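Long-range contacts in unknown (Klebsiella pneumoniae, PDB 2A2L), which is of unknown function but belongs to the HbpS-like family, whose namesake is a haem-degrading protein, so a related role is possible but not established: residues V35-V40 with G118-S123; G106-I111 with C136-F141. One frame throughout, in Å; residues are numbered along the deposited sequence.

Overall arrangement
Both contacts involve one antiparallel sheet, whose strands run in the order 46-51, 36-41, 116-123, 107-111: contact 1 lies within it, and contact 2 joins its end strand to helix 127-143, packed on one face. Contact 1 pairs the two central strands by backbone hydrogen bonds and lies in the core, with every touching residue buried. Contact 2 works mainly through apolar side chains, with no hydrogen bond between its segments, farther from the centre, and its helical partner L138 is partly exposed. The two are about 9 Å apart between centres and meet directly: V120 N probably hydrogen-bonds L108 O, 2.7 Å away, and F37 packs on A137 of the helix.

Contact 1 of 2, residues V35-V40 with G118-S123; sequences VVFSVV and GAVGVS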
# COMPACT_ATOMS: atom_id res chain seq x y z
N VAL A 35 13.97 -0.85 24.86
CA VAL A 35 13.19 -1.63 23.89
C VAL A 35 11.76 -1.14 23.69
O VAL A 35 11.20 -0.49 24.56
CB VAL A 35 13.21 -3.13 24.22
CG1 VAL A 35 14.64 -3.66 24.25
CG2 VAL A 35 12.48 -3.42 25.50
N VAL A 36 11.17 -1.48 22.54
CA VAL A 36 9.71 -1.59 22.42
C VAL A 36 9.13 -2.94 22.89
O VAL A 36 9.70 -3.99 22.60
CB VAL A 36 9.25 -1.25 21.00
CG1 VAL A 36 7.73 -0.94 20.94
CG2 VAL A 36 10.05 -0.06 20.50
N PHE A 37 8.01 -2.91 23.62
CA PHE A 37 7.28 -4.12 24.02
C PHE A 37 5.88 -4.08 23.46
O PHE A 37 5.20 -3.04 23.52
CB PHE A 37 7.18 -4.23 25.55
CG PHE A 37 6.47 -5.49 26.05
CD1 PHE A 37 6.98 -6.77 25.73
CD2 PHE A 37 5.34 -5.39 26.87
CE1 PHE A 37 6.35 -7.94 26.20
CE2 PHE A 37 4.69 -6.56 27.37
CZ PHE A 37 5.20 -7.84 27.03
N SER A 38 5.45 -5.20 22.90
CA SER A 38 4.08 -5.30 22.40
C SER A 38 3.44 -6.57 22.89
O SER A 38 4.14 -7.52 23.17
CB SER A 38 4.06 -5.23 20.89
OG SER A 38 4.75 -4.08 20.47
N VAL A 39 2.11 -6.53 23.03
CA VAL A 39 1.29 -7.70 23.34
C VAL A 39 0.06 -7.65 22.48
O VAL A 39 -0.62 -6.63 22.41
CB VAL A 39 0.78 -7.77 24.82
CG1 VAL A 39 0.01 -9.10 25.07
CG2 VAL A 39 1.91 -7.65 25.82
N VAL A 40 -0.25 -8.76 21.82
CA VAL A 40 -1.50 -8.90 21.08
C VAL A 40 -2.41 -9.87 21.82
O VAL A 40 -1.94 -10.80 22.49
CB VAL A 40 -1.25 -9.37 19.62
CG1 VAL A 40 -0.51 -8.26 18.83
CG2 VAL A 40 -0.45 -10.69 19.59
N GLY A 118 -2.64 -15.40 22.95
CA GLY A 118 -2.03 -14.13 22.60
C GLY A 118 -0.55 -14.33 22.33
O GLY A 118 -0.10 -15.47 22.23
N ALA A 119 0.18 -13.22 22.22
CA ALA A 119 1.63 -13.26 22.10
C ALA A 119 2.29 -11.95 22.49
O ALA A 119 1.62 -10.91 22.57
CB ALA A 119 2.03 -13.62 20.71
N VAL A 120 3.60 -12.01 22.72
CA VAL A 120 4.39 -10.83 23.03
C VAL A 120 5.47 -10.64 21.97
O VAL A 120 5.78 -11.56 21.21
CB VAL A 120 5.03 -10.91 24.48
CG1 VAL A 120 3.97 -11.17 25.56
CG2 VAL A 120 6.13 -11.99 24.55
N GLY A 121 6.03 -9.44 21.93
CA GLY A 121 7.08 -9.07 20.99
C GLY A 121 7.97 -8.00 21.60
O GLY A 121 7.47 -7.04 22.19
N VAL A 122 9.28 -8.18 21.51
CA VAL A 122 10.27 -7.20 22.00
C VAL A 122 11.22 -6.85 20.86
O VAL A 122 11.62 -7.72 20.09
CB VAL A 122 11.07 -7.75 23.22
CG1 VAL A 122 12.22 -6.82 23.61
CG2 VAL A 122 10.16 -7.91 24.42
N SER A 123 11.57 -5.58 20.73
CA SER A 123 12.50 -5.18 19.69
C SER A 123 13.34 -4.02 20.18
O SER A 123 12.87 -3.24 21.00
CB SER A 123 11.77 -4.80 18.41
OG SER A 123 12.68 -4.50 17.37
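The two central strands of the antiparallel sheet, 36-41 and 116-123, pair here with V36 opposite S123, S38 opposite G121 and V40 opposite A119, each a hydrogen-bonded pair. S38 N gives the shortest bond, 2.8 Å to G121 O, approaching in the carbonyl plane; in the return bond from G121 N to S38 O, 3.0 Å, the donor lies 34° out of the plane of the S38 carbonyl. G121 O is also hydrogen-bonded to the hydroxyl of S63 from helix 59-72, which is bonded to S38 OG as well, so this helix is tied to both strands at one point. Between these pairs, V122 CA and V120 CA direct C-H groups at the carbonyl oxygens of V36 and S38.

On the face carrying F37, V39, V120 and V122, the phenyl ring reaches across to the other strand. With CG anti to the backbone N (chi1 -178°), the edge of the ring meets V122 CG2, 3.6 Å from F37 CD1, while F37 CE1 lies 3.7 Å from V120 CB. V39 and V120 run side by side, CG2 to CG1. Helices 14-30 and 127-143 close over this face, and helix 59-72 packs on the other, against V36, A119 and S123. An antiparallel sheet with helices on both faces is an alpha+beta arrangement, consistent with the HbpS-like family.

Contact 2 of 2, residues G106-I111 with C136-F141; sequences GGLPVI and CALDCF
V110 places CG1 anti to its backbone nitrogen (chi1 -180°), and F141 has its CG in the same relation to its own N (chi1 168°); together these settings bring the valine methyl over one face of the phenyl ring. V110 CG1 stands 3.8 Å from the centroid of the F141 ring and 17° off its normal, a CH-pi contact displaced toward the CD2-CE2 side, with F141 CE2 3.7 Å away. The second methyl of V110 turns to the neighbouring turn of the helix, where V110 CG2 touches L138 CD2 at 3.8 Å. One valine thus engages two helical side chains with its two branches.

L138 is the helix side chain with the largest share of the contact. It extends toward the strand, and its two methyl groups take different partners: CD2 goes to V110, while CD1 lies against L108, 3.8 Å from L108 CB, and against the main chain, 3.5 Å from P109 O. The L108 and L138 side chains meet obliquely, L108 CD1 also bearing on L138 CD1. The strand and helix segments run nearly parallel, with 9.5 Å between axes, a spacing bridged by these apolar groups.

Around this contact, I117 and V120 of the adjacent strand 116-123 touch V110; V120 also touches L138, and I117 touches F141. M20 of helix 14-30 and I12 of strand 6-12 also touch F141, F112 meets its ring edge-to-face, and K5 of a second subunit hydrogen-bonds F141 O and makes a cation-pi contact with the ring, bringing the end of helix 127-143 to the subunit interface.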
# COMPACT_ATOMS: atom_id res chain seq x y z
N GLY A 106 12.47 -12.74 19.26
CA GLY A 106 11.99 -11.57 19.97
C GLY A 106 10.49 -11.58 20.16
O GLY A 106 9.94 -10.67 20.79
N GLY A 107 9.83 -12.60 19.61
CA GLY A 107 8.38 -12.72 19.65
C GLY A 107 8.06 -14.07 20.23
O GLY A 107 8.60 -15.06 19.77
N LEU A 108 7.22 -14.11 21.26
CA LEU A 108 6.81 -15.39 21.85
C LEU A 108 5.29 -15.48 21.97
O LEU A 108 4.65 -14.50 22.30
CB LEU A 108 7.48 -15.60 23.22
CG LEU A 108 8.98 -15.92 23.18
CD1 LEU A 108 9.59 -15.89 24.55
CD2 LEU A 108 9.26 -17.27 22.51
N PRO A 109 4.71 -16.65 21.67
CA PRO A 109 3.32 -16.90 22.05
C PRO A 109 3.15 -17.09 23.56
O PRO A 109 4.07 -17.56 24.24
CB PRO A 109 3.00 -18.20 21.30
CG PRO A 109 4.31 -18.88 21.22
CD PRO A 109 5.28 -17.79 20.93
N VAL A 110 1.99 -16.70 24.08
CA VAL A 110 1.68 -16.88 25.49
C VAL A 110 0.78 -18.11 25.61
O VAL A 110 -0.31 -18.13 25.05
CB VAL A 110 0.92 -15.65 26.07
CG1 VAL A 110 0.61 -15.86 27.54
CG2 VAL A 110 1.73 -14.38 25.87
N ILE A 111 1.25 -19.12 26.34
CA ILE A 111 0.55 -20.40 26.42
C ILE A 111 -0.09 -20.63 27.79
O ILE A 111 0.59 -20.79 28.80
CB ILE A 111 1.49 -21.58 26.09
CG1 ILE A 111 1.96 -21.51 24.64
CG2 ILE A 111 0.84 -22.92 26.43
CD1 ILE A 111 3.44 -21.75 24.49
N CYS A 136 11.15 -13.30 29.74
CA CYS A 136 10.98 -12.50 30.92
C CYS A 136 9.53 -12.04 31.13
O CYS A 136 9.03 -12.11 32.23
CB CYS A 136 11.92 -11.31 30.80
SG CYS A 136 11.68 -9.89 31.90
N ALA A 137 8.88 -11.58 30.06
CA ALA A 137 7.45 -11.26 30.09
C ALA A 137 6.58 -12.49 30.39
O ALA A 137 5.67 -12.42 31.22
CB ALA A 137 7.02 -10.62 28.77
N LEU A 138 6.86 -13.61 29.72
CA LEU A 138 6.14 -14.86 29.94
C LEU A 138 6.28 -15.34 31.39
O LEU A 138 5.30 -15.70 32.03
CB LEU A 138 6.63 -15.93 28.95
CG LEU A 138 6.56 -15.63 27.44
CD1 LEU A 138 6.54 -16.90 26.67
CD2 LEU A 138 5.35 -14.82 27.06
N ASP A 139 7.50 -15.30 31.91
CA ASP A 139 7.78 -15.65 33.29
C ASP A 139 7.04 -14.78 34.31
O ASP A 139 6.70 -15.25 35.41
CB ASP A 139 9.29 -15.54 33.55
CG ASP A 139 10.03 -16.80 33.18
OD1 ASP A 139 9.36 -17.84 33.01
OD2 ASP A 139 11.28 -16.75 33.08
N CYS A 140 6.81 -13.51 33.95
CA CYS A 140 5.96 -12.63 34.75
C CYS A 140 4.51 -13.11 34.67
O CYS A 140 3.83 -13.26 35.69
CB CYS A 140 6.10 -11.16 34.29
SG CYS A 140 4.80 -9.96 34.80
N PHE A 141 4.07 -13.40 33.44
CA PHE A 141 2.68 -13.79 33.20
C PHE A 141 2.31 -14.95 34.10
O PHE A 141 1.36 -14.87 34.88
CB PHE A 141 2.42 -14.14 31.73
CG PHE A 141 1.09 -14.82 31.49
CD1 PHE A 141 -0.09 -14.08 31.52
CD2 PHE A 141 1.02 -16.18 31.25
CE1 PHE A 141 -1.31 -14.70 31.31
CE2 PHE A 141 -0.21 -16.81 31.05
CZ PHE A 141 -1.37 -16.06 31.07